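Local coordinates for conserved membrane protein (Chlamydia abortus, PDB 6GZU) that combines deubiquitinating and acetyltransferase activities in a CE-clan catalytic domain and, as a secreted effector, induces Golgi fragmentation, at residues 21-26 with 206-211; 40-45 with 255-260; 145-150 with 164-169; 153-158 with 189-194. All blocks are in the same frame, centred on the assembly; numbering follows the deposited sequence. Where two conformers were deposited one is given.

In the fold
Contacts 1 and 3 pack helices in the core from different sides of the chain's centre. Contact 1 sets helix 20-33 beside helix 204-217, whereas contact 3 lays helix 159-174 on strand 146-150 of the central sheet; the two touch where Phe-150 meets Phe-211 and Leu-208. Contact 3 is wholly apolar, while contact 1 adds a histidine set beside a helix carbonyl. Contact 2, also apolar, holds the C-terminal end of the modelled chain and meets contact 1 through helix 20-33. Contact 4 is partly buried and the most polar, its segments bridged by a water; it shares the sheet with contact 3, Lys-190 NZ making a salt bridge to Glu-146. Contacts 2 and 4 lie about 26 Å apart, centre to centre.

Contact 1 (21-26 with 206-211); sequences LEISTH and IWLSLF
The imidazole of His-26 lies against Ser-209, its CD2 3.6 Å from Ser-209 O and 3.7 Å from Ser-209 CB. The oxygen approaches the ring obliquely, and no hydrogen bond crosses between the segments. Both ring nitrogens are engaged elsewhere: NE2 bonds to Asp-213 OD2, one turn further along the second helix, and ND1 to Arg-29 NH1, while Phe-238 meets the imidazole edge-to-face. With CG anti to the backbone N (chi1 -160°), the ring is swung across the helix gap, where its two bonds limit its rotation. Ser-209 brings its small side chain up to the ring but bonds its OG back to Gly-205 O in its own helix, satisfying a buried hydroxyl. Alongside, Ile-23 CG2 packs against Leu-208 CD1 at 3.9 Å, the two side chains crossing at about a right angle, and also lies 4.1 Å from Ser-209 OG. The helix segments run nearly parallel, at 9°, with axes 9.9 Å apart. Strand 134-141 closes one side of this buried pair, Trp-135 touching both Ile-23 and Leu-208, and helix 228-241 packs on helix 204-217 through Leu-210 with Phe-234 and Phe-238.

Contact 2 (40-45 with 255-260); sequences PSLYTP and LNVLGI
A Schellman motif after helix 252-257 meets an ST turn in the loop after strand 37-38, with Leu-42 set against Val-257 and Leu-258. Leu-42 CB lies 3.7 Å from Val-257 CG1, and Leu-42 CD1 approaches the same methyl at 4.0 Å, so one branch of the valine is held against both the root and the tip of the leucine. These two side chains cross at about a right angle. Val-257 has CG1 anti to its backbone N (chi1 170°), the placing that sends this branch to the loop. Leu-258 makes a looser approach, its CD2 4.2 Å from Leu-42 CD1. No hydrogen bond crosses between the segments. Ser-41 OG accepts from Tyr-43 N at 2.9 Å and from Thr-44 N at 3.0 Å, and it is also hydrogen-bonded to Asp-86 OD1, so several partners fix the turn that presents Leu-42. Helix 20-33 lies beside the pair, Ser-24 touching both leucines, and Pro-88 and His-89 also pack on Leu-42. The zinc ligand His-80 is about 10 Å from Leu-42, side chain to side chain. Past the helix, Gly-259 has positive phi (82°), its N bonds to Asn-256 O at 3.1 Å, and Ile-260 N reaches back to Leu-255 O, the paired backbone bonds that define a Schellman C-terminal cap.

Contact 3 (145-150 with 164-169); sequences REVVFF and PALNSI
Leu-166 points from helix 159-174 between Val-147 and Phe-149 of strand 146-150; strand and helix are the first two elements of a beta-alpha-beta unit completed by strand 188-191. The helix segment runs nearly antiparallel to the strand, at 162°, with axes 9.1 Å apart, as expected for a connecting helix packed on its sheet. Val-147 and Phe-149 are two positions apart and therefore present their side chains on the same face, toward the helix. Leu-166 reaches both: CD2 meets Val-147 CG1 at 4.0 Å in an oblique crossing, while CD1 comes to the root of the phenylalanine, the two side chains at about a right angle. Phe-149 holds its ring anti to the backbone N (chi1 174°), and that methyl approaches the ring obliquely. The ring also packs on Thr-136 and Val-138 of strand 134-141 and touches the probable Cys-His-Asp catalytic triad. On the other face of the sheet, Val-148 and Phe-150 pack on helix 204-217. One helical turn beyond Leu-166, Ile-169 crosses Val-147 at about a right angle, CG2 to CG2 at 3.9 Å. The tightest approach of the contact is Leu-166 CD1 to Phe-149 CB, 3.7 Å.

Contact 4 (153-158 with 189-194); sequences LANFIN and VKKVIK
The CA atoms of Ala-154 and Ile-193 are 5.1 Å apart, where a classic gamma turn faces the chain leaving strand 188-191. The turn is closed by Asn-155 N to Leu-153 O at 2.8 Å, with Ala-154 at its apex in a positive-phi conformation (phi 67°, psi -60°). It lies in the link from strand 146-150 to helix 159-174, within the beta-alpha-beta unit. Ala-154 CB points into the contact and sits 3.5 Å from Ile-193 O, with Ile-193 CG2 4.1 Å from the same methyl. No direct hydrogen bond joins the segments; instead one water, 2.8 Å from Ile-193 O, donates both to that oxygen and to Ala-154 O, satisfying two facing carbonyls with a single molecule. The end of Ile-193 leads off toward the aromatic ring of Phe-150. Asp-151, part of a probable Cys-His-Asp triad, accepts from Leu-153 N and Phe-156 N, so this loop is bound to the carboxylate of that presumed site. At the end of the loop, Asn-158 caps helix 159-174 by accepting from Arg-160 N through OD1. Lys-191 stretches from the strand toward the loop, its chain bent once near the middle (chi3 76°), and its main polar partner is Asp-163, a salt bridge from the helix. In one of two conformers, Asn-155 OD1 is 4.2 Å from Lys-191 NZ, beyond direct bonding. A second water lies between the loop and the lysine, accepting from Lys-191 NZ at 2.9 Å.

Contact 1 (21-26 with 206-211)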
loop_
_atom_site.group_PDB
_atom_site.type_symbol
_atom_site.label_atom_id
_atom_site.label_comp_id
_atom_site.label_asym_id
_atom_site.label_seq_id
_atom_site.Cartn_x
_atom_site.Cartn_y
_atom_site.Cartn_z
ATOM N N LEU A 21 -3.498 -11.941 0.585
ATOM C CA LEU A 21 -2.309 -12.753 0.256
ATOM C C LEU A 21 -1.912 -12.648 -1.226
ATOM O O LEU A 21 -0.719 -12.556 -1.550
ATOM C CB LEU A 21 -2.487 -14.235 0.680
ATOM C CG LEU A 21 -2.595 -14.372 2.214
ATOM C CD1 LEU A 21 -2.832 -15.796 2.687
ATOM C CD2 LEU A 21 -1.367 -13.804 2.904
ATOM N N GLU A 22 -2.905 -12.625 -2.115
ATOM C CA GLU A 22 -2.645 -12.458 -3.556
ATOM C C GLU A 22 -2.078 -11.086 -3.875
ATOM O O GLU A 22 -1.117 -10.961 -4.655
ATOM C CB GLU A 22 -3.904 -12.717 -4.371
ATOM C CG GLU A 22 -4.134 -14.189 -4.504
ATOM C CD GLU A 22 -5.586 -14.657 -4.620
ATOM O OE1 GLU A 22 -6.521 -14.080 -4.029
ATOM O OE2 GLU A 22 -5.778 -15.682 -5.282
ATOM N N ILE A 23 -2.619 -10.059 -3.231
ATOM C CA ILE A 23 -2.074 -8.729 -3.417
ATOM C C ILE A 23 -0.634 -8.678 -2.890
ATOM O O ILE A 23 0.275 -8.192 -3.565
ATOM C CB ILE A 23 -2.913 -7.693 -2.655
ATOM C CG1 ILE A 23 -4.294 -7.548 -3.311
ATOM C CG2 ILE A 23 -2.194 -6.342 -2.644
ATOM C CD1 ILE A 23 -5.342 -6.872 -2.396
ATOM N N SER A 24 -0.420 -9.198 -1.691
ATOM C CA SER A 24 0.926 -9.181 -1.121
ATOM C C SER A 24 1.908 -9.977 -1.970
ATOM O O SER A 24 3.076 -9.604 -2.039
ATOM C CB SER A 24 0.902 -9.736 0.298
ATOM O OG SER A 24 0.234 -8.828 1.153
ATOM N N THR A 25 1.445 -11.045 -2.604
ATOM C CA THR A 25 2.308 -11.835 -3.476
ATOM C C THR A 25 2.768 -10.948 -4.624
ATOM O O THR A 25 3.935 -11.016 -5.008
ATOM C CB THR A 25 1.551 -13.077 -4.005
ATOM O OG1 THR A 25 1.294 -13.943 -2.898
ATOM C CG2 THR A 25 2.357 -13.902 -5.044
ATOM N N HIS A 26 1.852 -10.172 -5.220
ATOM C CA HIS A 26 2.274 -9.269 -6.287
ATOM C C HIS A 26 3.248 -8.196 -5.822
ATOM O O HIS A 26 4.169 -7.835 -6.556
ATOM C CB HIS A 26 1.096 -8.679 -7.085
ATOM C CG HIS A 26 1.518 -8.167 -8.425
ATOM N ND1 HIS A 26 1.998 -9.014 -9.409
ATOM C CD2 HIS A 26 1.602 -6.908 -8.918
ATOM C CE1 HIS A 26 2.321 -8.290 -10.469
ATOM N NE2 HIS A 26 2.111 -7.010 -10.186
ATOM N N ILE A 206 -6.896 -6.630 -7.980
ATOM C CA ILE A 206 -6.149 -6.805 -9.227
ATOM C C ILE A 206 -5.838 -5.423 -9.792
ATOM O O ILE A 206 -4.688 -5.147 -10.179
ATOM C CB ILE A 206 -6.966 -7.593 -10.226
ATOM C CG1 ILE A 206 -7.339 -8.949 -9.612
ATOM C CG2 ILE A 206 -6.182 -7.769 -11.521
ATOM C CD1 ILE A 206 -8.343 -9.753 -10.436
ATOM N N TRP A 207 -6.816 -4.528 -9.776
ATOM C CA TRP A 207 -6.572 -3.193 -10.299
ATOM C C TRP A 207 -5.431 -2.470 -9.571
ATOM O O TRP A 207 -4.577 -1.821 -10.210
ATOM C CB TRP A 207 -7.838 -2.332 -10.163
ATOM C CG TRP A 207 -8.783 -2.522 -11.291
ATOM C CD1 TRP A 207 -10.045 -3.086 -11.249
ATOM C CD2 TRP A 207 -8.575 -2.089 -12.623
ATOM N NE1 TRP A 207 -10.593 -3.063 -12.490
ATOM C CE2 TRP A 207 -9.737 -2.427 -13.351
ATOM C CE3 TRP A 207 -7.511 -1.452 -13.282
ATOM C CZ2 TRP A 207 -9.864 -2.175 -14.720
ATOM C CZ3 TRP A 207 -7.641 -1.197 -14.639
ATOM C CH2 TRP A 207 -8.818 -1.538 -15.343
ATOM N N LEU A 208 -5.428 -2.503 -8.238
ATOM C CA LEU A 208 -4.414 -1.734 -7.512
ATOM C C LEU A 208 -3.046 -2.390 -7.730
ATOM O O LEU A 208 -2.022 -1.673 -7.754
ATOM C CB LEU A 208 -4.759 -1.621 -6.027
ATOM C CG LEU A 208 -4.685 -2.896 -5.164
ATOM C CD1 LEU A 208 -3.226 -3.135 -4.652
ATOM C CD2 LEU A 208 -5.667 -2.813 -3.995
ATOM N N SER A 209 -2.996 -3.714 -7.942
ATOM C CA SER A 209 -1.723 -4.380 -8.205
ATOM C C SER A 209 -1.173 -3.986 -9.578
ATOM O O SER A 209 0.042 -3.726 -9.731
ATOM C CB SER A 209 -1.894 -5.900 -8.105
ATOM O OG SER A 209 -2.263 -6.264 -6.784
ATOM N N LEU A 210 -2.056 -3.945 -10.582
ATOM C CA LEU A 210 -1.671 -3.458 -11.913
ATOM C C LEU A 210 -1.198 -2.002 -11.816
ATOM O O LEU A 210 -0.184 -1.619 -12.423
ATOM C CB LEU A 210 -2.867 -3.561 -12.884
ATOM C CG LEU A 210 -2.795 -3.141 -14.357
ATOM C CD1 LEU A 210 -4.001 -3.755 -15.110
ATOM C CD2 LEU A 210 -2.829 -1.615 -14.531
ATOM N N PHE A 211 -1.921 -1.171 -11.073
ATOM C CA PHE A 211 -1.504 0.220 -10.947
ATOM C C PHE A 211 -0.089 0.325 -10.385
ATOM O O PHE A 211 0.740 1.099 -10.911
ATOM C CB PHE A 211 -2.486 1.039 -10.109
ATOM C CG PHE A 211 -2.027 2.446 -9.901
ATOM C CD1 PHE A 211 -2.075 3.358 -10.964
ATOM C CD2 PHE A 211 -1.459 2.809 -8.692
ATOM C CE1 PHE A 211 -1.594 4.658 -10.831
ATOM C CE2 PHE A 211 -0.988 4.115 -8.505
ATOM C CZ PHE A 211 -1.070 5.044 -9.588
#

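Contact 2 (40-45 with 255-260)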
loop_
_atom_site.group_PDB
_atom_site.type_symbol
_atom_site.label_atom_id
_atom_site.label_comp_id
_atom_site.label_asym_id
_atom_site.label_seq_id
_atom_site.Cartn_x
_atom_site.Cartn_y
_atom_site.Cartn_z
ATOM N N PRO A 40 4.868 -3.768 2.996
ATOM C CA PRO A 40 4.466 -3.758 4.402
ATOM C C PRO A 40 4.000 -5.106 4.890
ATOM O O PRO A 40 4.160 -6.122 4.208
ATOM C CB PRO A 40 3.313 -2.737 4.440
ATOM C CG PRO A 40 2.642 -2.926 3.092
ATOM C CD PRO A 40 3.840 -3.175 2.121
ATOM N N SER A 41 3.413 -5.134 6.074
ATOM C CA SER A 41 3.118 -6.405 6.740
ATOM C C SER A 41 2.361 -7.379 5.857
ATOM O O SER A 41 1.358 -7.022 5.240
ATOM C CB SER A 41 2.245 -6.127 7.952
ATOM O OG SER A 41 1.744 -7.352 8.465
ATOM N N LEU A 42 2.837 -8.616 5.798
ATOM C CA LEU A 42 2.143 -9.676 5.052
ATOM C C LEU A 42 0.993 -10.254 5.868
ATOM O O LEU A 42 0.222 -11.090 5.365
ATOM C CB LEU A 42 3.108 -10.803 4.679
ATOM C CG LEU A 42 4.403 -10.403 3.970
ATOM C CD1 LEU A 42 5.199 -11.647 3.558
ATOM C CD2 LEU A 42 4.132 -9.520 2.739
ATOM N N TYR A 43 0.858 -9.810 7.115
ATOM C CA TYR A 43 -0.110 -10.382 8.050
ATOM C C TYR A 43 -1.352 -9.495 8.305
ATOM O O TYR A 43 -2.478 -10.006 8.421
ATOM C CB TYR A 43 0.599 -10.671 9.367
ATOM C CG TYR A 43 -0.224 -11.391 10.380
ATOM C CD1 TYR A 43 -0.613 -12.702 10.170
ATOM C CD2 TYR A 43 -0.575 -10.781 11.574
ATOM C CE1 TYR A 43 -1.360 -13.390 11.119
ATOM C CE2 TYR A 43 -1.328 -11.455 12.526
ATOM C CZ TYR A 43 -1.717 -12.756 12.287
ATOM O OH TYR A 43 -2.460 -13.427 13.234
ATOM N N THR A 44 -1.159 -8.176 8.402
ATOM C CA THR A 44 -2.246 -7.244 8.733
ATOM C C THR A 44 -2.362 -6.170 7.656
ATOM O O THR A 44 -1.455 -5.334 7.508
ATOM C CB THR A 44 -1.981 -6.561 10.107
ATOM O OG1 THR A 44 -1.767 -7.569 11.114
ATOM C CG2 THR A 44 -3.146 -5.647 10.514
ATOM N N PRO A 45 -3.482 -6.143 6.906
ATOM C CA PRO A 45 -3.671 -5.022 5.960
ATOM C C PRO A 45 -3.903 -3.734 6.734
ATOM O O PRO A 45 -4.284 -3.790 7.908
ATOM C CB PRO A 45 -4.999 -5.346 5.240
ATOM C CG PRO A 45 -5.338 -6.773 5.671
ATOM C CD PRO A 45 -4.629 -7.071 6.944
ATOM N N LEU A 255 7.549 -17.548 1.466
ATOM C CA LEU A 255 6.645 -18.294 0.606
ATOM C C LEU A 255 5.532 -18.934 1.435
ATOM O O LEU A 255 4.385 -19.022 0.977
ATOM C CB LEU A 255 7.407 -19.357 -0.198
ATOM C CG LEU A 255 8.429 -18.774 -1.184
ATOM C CD1 LEU A 255 9.248 -19.859 -1.811
ATOM C CD2 LEU A 255 7.772 -17.919 -2.269
ATOM N N ASN A 256 5.861 -19.383 2.646
ATOM C CA ASN A 256 4.859 -20.035 3.482
ATOM C C ASN A 256 3.799 -19.043 3.961
ATOM O O ASN A 256 2.609 -19.344 3.957
ATOM C CB ASN A 256 5.497 -20.804 4.657
ATOM C CG ASN A 256 4.921 -22.215 4.803
ATOM N N VAL A 257 4.230 -17.848 4.346
ATOM C CA VAL A 257 3.307 -16.809 4.795
ATOM C C VAL A 257 2.372 -16.376 3.666
ATOM O O VAL A 257 1.190 -16.112 3.890
ATOM C CB VAL A 257 4.085 -15.582 5.336
ATOM C CG1 VAL A 257 3.157 -14.427 5.575
ATOM C CG2 VAL A 257 4.767 -15.930 6.616
ATOM N N LEU A 258 2.898 -16.319 2.445
ATOM C CA LEU A 258 2.093 -15.946 1.270
ATOM C C LEU A 258 1.114 -17.032 0.874
ATOM O O LEU A 258 0.252 -16.813 0.021
ATOM C CB LEU A 258 3.002 -15.609 0.080
ATOM C CG LEU A 258 3.803 -14.310 0.248
ATOM C CD1 LEU A 258 4.765 -14.135 -0.944
ATOM C CD2 LEU A 258 2.907 -13.073 0.403
ATOM N N GLY A 259 1.236 -18.211 1.475
ATOM C CA GLY A 259 0.255 -19.265 1.241
ATOM C C GLY A 259 0.578 -19.988 -0.052
ATOM O O GLY A 259 -0.276 -20.671 -0.626
ATOM N N ILE A 260 1.823 -19.851 -0.506
ATOM C CA ILE A 260 2.239 -20.377 -1.810
ATOM C C ILE A 260 2.665 -21.808 -1.664
ATOM O O ILE A 260 3.500 -22.091 -0.821
ATOM C CB ILE A 260 3.454 -19.594 -2.361
ATOM C CG1 ILE A 260 3.026 -18.205 -2.842
ATOM C CG2 ILE A 260 4.118 -20.365 -3.493
ATOM C CD1 ILE A 260 4.123 -17.414 -3.548
#

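Contact 3 (145-150 with 164-169)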
loop_
_atom_site.group_PDB
_atom_site.type_symbol
_atom_site.label_atom_id
_atom_site.label_comp_id
_atom_site.label_asym_id
_atom_site.label_seq_id
_atom_site.Cartn_x
_atom_site.Cartn_y
_atom_site.Cartn_z
ATOM N N ARG A 145 8.259 13.122 -2.875
ATOM C CA ARG A 145 7.537 13.824 -1.778
ATOM C C ARG A 145 6.040 13.825 -2.086
ATOM O O ARG A 145 5.363 14.896 -2.133
ATOM C CB ARG A 145 8.053 15.238 -1.536
ATOM C CG ARG A 145 9.517 15.229 -1.178
ATOM C CD ARG A 145 9.965 16.674 -0.808
ATOM N NE ARG A 145 9.651 17.053 0.553
ATOM C CZ ARG A 145 8.693 17.894 0.907
ATOM N NH1 ARG A 145 7.802 18.346 0.017
ATOM N NH2 ARG A 145 8.575 18.231 2.199
ATOM N N GLU A 146 5.506 12.621 -2.290
ATOM C CA GLU A 146 4.094 12.505 -2.607
ATOM C C GLU A 146 3.481 11.340 -1.874
ATOM O O GLU A 146 4.145 10.314 -1.604
ATOM C CB GLU A 146 3.877 12.370 -4.129
ATOM C CG GLU A 146 4.422 11.098 -4.750
ATOM C CD GLU A 146 4.389 11.068 -6.298
ATOM O OE1 GLU A 146 4.350 12.146 -6.921
ATOM O OE2 GLU A 146 4.355 9.963 -6.925
ATOM N N VAL A 147 2.190 11.491 -1.608
ATOM C CA VAL A 147 1.331 10.410 -1.115
ATOM C C VAL A 147 0.287 10.181 -2.180
ATOM O O VAL A 147 -0.526 11.067 -2.469
ATOM C CB VAL A 147 0.679 10.793 0.262
ATOM C CG1 VAL A 147 -0.222 9.643 0.786
ATOM C CG2 VAL A 147 1.736 11.194 1.298
ATOM N N VAL A 148 0.367 9.014 -2.825
ATOM C CA VAL A 148 -0.562 8.666 -3.882
ATOM C C VAL A 148 -1.626 7.698 -3.373
ATOM O O VAL A 148 -1.306 6.687 -2.751
ATOM C CB VAL A 148 0.212 8.007 -5.071
ATOM C CG1 VAL A 148 -0.768 7.525 -6.182
ATOM C CG2 VAL A 148 1.214 9.040 -5.614
ATOM N N PHE A 149 -2.882 8.023 -3.628
ATOM C CA PHE A 149 -3.975 7.148 -3.238
ATOM C C PHE A 149 -4.682 6.624 -4.485
ATOM O O PHE A 149 -5.169 7.414 -5.337
ATOM C CB PHE A 149 -4.988 7.951 -2.396
ATOM C CG PHE A 149 -6.235 7.188 -2.067
ATOM C CD1 PHE A 149 -6.182 6.060 -1.262
ATOM C CD2 PHE A 149 -7.451 7.594 -2.561
ATOM C CE1 PHE A 149 -7.337 5.365 -0.936
ATOM C CE2 PHE A 149 -8.595 6.910 -2.233
ATOM C CZ PHE A 149 -8.542 5.798 -1.447
ATOM N N PHE A 150 -4.727 5.301 -4.602
ATOM C CA PHE A 150 -5.413 4.648 -5.718
ATOM C C PHE A 150 -6.625 3.872 -5.273
ATOM O O PHE A 150 -6.530 3.002 -4.427
ATOM C CB PHE A 150 -4.438 3.692 -6.438
ATOM C CG PHE A 150 -5.075 2.906 -7.546
ATOM C CD1 PHE A 150 -5.754 1.719 -7.266
ATOM C CD2 PHE A 150 -5.028 3.350 -8.870
ATOM C CE1 PHE A 150 -6.376 1.009 -8.288
ATOM C CE2 PHE A 150 -5.659 2.618 -9.894
ATOM C CZ PHE A 150 -6.300 1.456 -9.593
ATOM N N PRO A 164 -8.310 12.721 5.982
ATOM C CA PRO A 164 -7.469 13.147 7.121
ATOM C C PRO A 164 -6.248 12.273 7.202
ATOM O O PRO A 164 -5.134 12.761 7.506
ATOM C CB PRO A 164 -8.358 12.891 8.317
ATOM C CG PRO A 164 -9.722 13.111 7.790
ATOM C CD PRO A 164 -9.721 12.540 6.389
ATOM N N ALA A 165 -6.394 10.984 6.907
ATOM C CA ALA A 165 -5.243 10.084 6.961
ATOM C C ALA A 165 -4.171 10.470 5.902
ATOM O O ALA A 165 -2.968 10.587 6.218
ATOM C CB ALA A 165 -5.709 8.599 6.822
ATOM N N LEU A 166 -4.588 10.689 4.645
ATOM C CA LEU A 166 -3.626 11.035 3.590
ATOM C C LEU A 166 -2.916 12.323 3.955
ATOM O O LEU A 166 -1.703 12.442 3.761
ATOM C CB LEU A 166 -4.326 11.193 2.236
ATOM C CG LEU A 166 -5.021 9.910 1.720
ATOM C CD1 LEU A 166 -5.711 10.288 0.423
ATOM C CD2 LEU A 166 -4.052 8.751 1.524
ATOM N N ASN A 167 -3.665 13.308 4.448
ATOM C CA ASN A 167 -3.108 14.648 4.654
ATOM C C ASN A 167 -2.289 14.699 5.906
ATOM O O ASN A 167 -1.303 15.462 5.971
ATOM C CB ASN A 167 -4.223 15.708 4.604
ATOM C CG ASN A 167 -4.719 15.892 3.223
ATOM O OD1 ASN A 167 -5.754 15.272 2.796
ATOM N ND2 ASN A 167 -3.998 16.673 2.461
ATOM N N SER A 168 -2.635 13.877 6.898
ATOM C CA SER A 168 -1.822 13.853 8.093
ATOM C C SER A 168 -0.472 13.178 7.781
ATOM O O SER A 168 0.595 13.670 8.198
ATOM C CB SER A 168 -2.577 13.150 9.201
ATOM O OG SER A 168 -1.927 13.311 10.426
ATOM N N ILE A 169 -0.471 12.080 7.033
ATOM C CA ILE A 169 0.784 11.487 6.596
ATOM C C ILE A 169 1.579 12.523 5.816
ATOM O O ILE A 169 2.794 12.678 6.038
ATOM C CB ILE A 169 0.490 10.254 5.695
ATOM C CG1 ILE A 169 -0.112 9.137 6.551
ATOM C CG2 ILE A 169 1.771 9.791 4.956
ATOM C CD1 ILE A 169 -0.782 8.022 5.693
#

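Contact 4 (153-158 with 189-194)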
loop_
_atom_site.group_PDB
_atom_site.type_symbol
_atom_site.label_atom_id
_atom_site.label_comp_id
_atom_site.label_asym_id
_atom_site.label_seq_id
_atom_site.Cartn_x
_atom_site.Cartn_y
_atom_site.Cartn_z
ATOM N N LEU A 153 -12.460 2.416 -7.694
ATOM C CA LEU A 153 -13.836 2.905 -7.714
ATOM C C LEU A 153 -13.919 4.422 -7.439
ATOM O O LEU A 153 -15.039 4.948 -7.242
ATOM C CB LEU A 153 -14.665 2.119 -6.709
ATOM C CG LEU A 153 -15.005 0.697 -7.173
ATOM C CD1 LEU A 153 -15.790 -0.079 -6.129
ATOM C CD2 LEU A 153 -15.804 0.699 -8.499
ATOM N N ALA A 154 -12.736 5.091 -7.435
ATOM C CA ALA A 154 -12.543 6.551 -7.258
ATOM C C ALA A 154 -12.908 7.087 -5.901
ATOM O O ALA A 154 -12.069 7.723 -5.244
ATOM C CB ALA A 154 -13.323 7.346 -8.347
ATOM N N ASN A 155 -14.162 6.929 -5.486
ATOM C CA ASN A 155 -14.608 7.522 -4.221
ATOM C C ASN A 155 -15.337 6.568 -3.312
ATOM O O ASN A 155 -16.254 6.947 -2.630
ATOM C CB ASN A 155 -15.413 8.796 -4.426
ATOM C CG ASN A 155 -14.539 9.930 -4.794
ATOM O OD1 ASN A 155 -13.817 10.520 -3.928
ATOM N ND2 ASN A 155 -14.523 10.234 -6.078
ATOM N N PHE A 156 -14.921 5.316 -3.326
ATOM C CA PHE A 156 -15.527 4.346 -2.436
ATOM C C PHE A 156 -15.383 4.696 -0.958
ATOM O O PHE A 156 -16.319 4.474 -0.184
ATOM C CB PHE A 156 -14.915 2.985 -2.687
ATOM C CG PHE A 156 -15.639 1.845 -2.006
ATOM C CD1 PHE A 156 -15.318 1.494 -0.690
ATOM C CD2 PHE A 156 -16.618 1.111 -2.657
ATOM C CE1 PHE A 156 -15.939 0.451 -0.039
ATOM C CE2 PHE A 156 -17.241 0.077 -2.010
ATOM C CZ PHE A 156 -16.934 -0.262 -0.696
ATOM N N ILE A 157 -14.225 5.230 -0.558
ATOM C CA ILE A 157 -14.042 5.603 0.819
ATOM C C ILE A 157 -14.456 7.060 1.042
ATOM O O ILE A 157 -13.994 7.973 0.334
ATOM C CB ILE A 157 -12.573 5.442 1.277
ATOM C CG1 ILE A 157 -12.025 4.066 0.864
ATOM C CG2 ILE A 157 -12.461 5.660 2.807
ATOM C CD1 ILE A 157 -10.623 3.821 1.471
ATOM N N ASN A 158 -15.358 7.297 1.990
ATOM C CA ASN A 158 -15.787 8.666 2.231
ATOM C C ASN A 158 -14.599 9.574 2.483
ATOM O O ASN A 158 -13.662 9.192 3.199
ATOM C CB ASN A 158 -16.699 8.743 3.438
ATOM C CG ASN A 158 -17.496 10.019 3.461
ATOM O OD1 ASN A 158 -16.990 11.105 3.731
ATOM N ND2 ASN A 158 -18.762 9.890 3.127
ATOM N N VAL A 189 -0.566 15.322 -1.988
ATOM C CA VAL A 189 -1.501 14.198 -2.027
ATOM C C VAL A 189 -2.126 14.124 -3.407
ATOM O O VAL A 189 -2.730 15.091 -3.908
ATOM C CB VAL A 189 -2.613 14.357 -0.937
ATOM C CG1 VAL A 189 -3.685 13.205 -1.049
ATOM C CG2 VAL A 189 -1.985 14.398 0.471
ATOM N N LYS A 190 -2.063 12.942 -4.014
ATOM C CA LYS A 190 -2.643 12.725 -5.341
ATOM C C LYS A 190 -3.650 11.557 -5.266
ATOM O O LYS A 190 -3.250 10.406 -5.096
ATOM C CB LYS A 190 -1.532 12.338 -6.354
ATOM C CG LYS A 190 -0.454 13.419 -6.562
ATOM C CD LYS A 190 0.630 12.965 -7.550
ATOM C CE LYS A 190 1.572 14.128 -7.857
ATOM N NZ LYS A 190 2.762 13.710 -8.703
ATOM N N LYS A 191 -4.941 11.855 -5.358
ATOM C CA LYS A 191 -5.959 10.815 -5.416
ATOM C C LYS A 191 -6.179 10.631 -6.922
ATOM O O LYS A 191 -6.960 11.356 -7.560
ATOM C CB LYS A 191 -7.220 11.286 -4.681
ATOM C CG LYS A 191 -6.921 11.532 -3.151
ATOM C CD LYS A 191 -8.186 11.983 -2.393
ATOM C CE LYS A 191 -9.190 10.843 -2.116
ATOM N NZ LYS A 191 -10.454 11.371 -1.497
ATOM N N VAL A 192 -5.513 9.623 -7.505
ATOM C CA VAL A 192 -5.263 9.635 -8.948
ATOM C C VAL A 192 -6.444 9.208 -9.806
ATOM O O VAL A 192 -6.522 9.605 -10.973
ATOM C CB VAL A 192 -4.043 8.774 -9.332
ATOM C CG1 VAL A 192 -2.771 9.467 -8.785
ATOM C CG2 VAL A 192 -4.192 7.337 -8.818
ATOM N N ILE A 193 -7.376 8.414 -9.268
ATOM C CA ILE A 193 -8.547 7.970 -10.058
ATOM C C ILE A 193 -9.721 8.911 -9.782
ATOM O O ILE A 193 -10.242 8.971 -8.646
ATOM C CB ILE A 193 -8.931 6.526 -9.663
ATOM C CG1 ILE A 193 -7.730 5.608 -9.805
ATOM C CG2 ILE A 193 -10.129 6.015 -10.468
ATOM C CD1 ILE A 193 -7.055 5.728 -11.164
ATOM N N LYS A 194 -10.145 9.649 -10.808
ATOM C CA LYS A 194 -11.240 10.586 -10.637
ATOM C C LYS A 194 -12.545 9.988 -11.102
ATOM O O LYS A 194 -13.604 10.414 -10.653
ATOM C CB LYS A 194 -10.977 11.906 -11.362
ATOM C CG LYS A 194 -9.677 12.595 -11.015
ATOM C CD LYS A 194 -9.312 12.574 -9.507
ATOM C CE LYS A 194 -10.310 13.268 -8.547
ATOM N NZ LYS A 194 -9.680 13.534 -7.165
HETATM O O HOH W 1 -9.711 8.676 -5.959
HETATM O O HOH W 2 -12.189 9.055 -1.620
#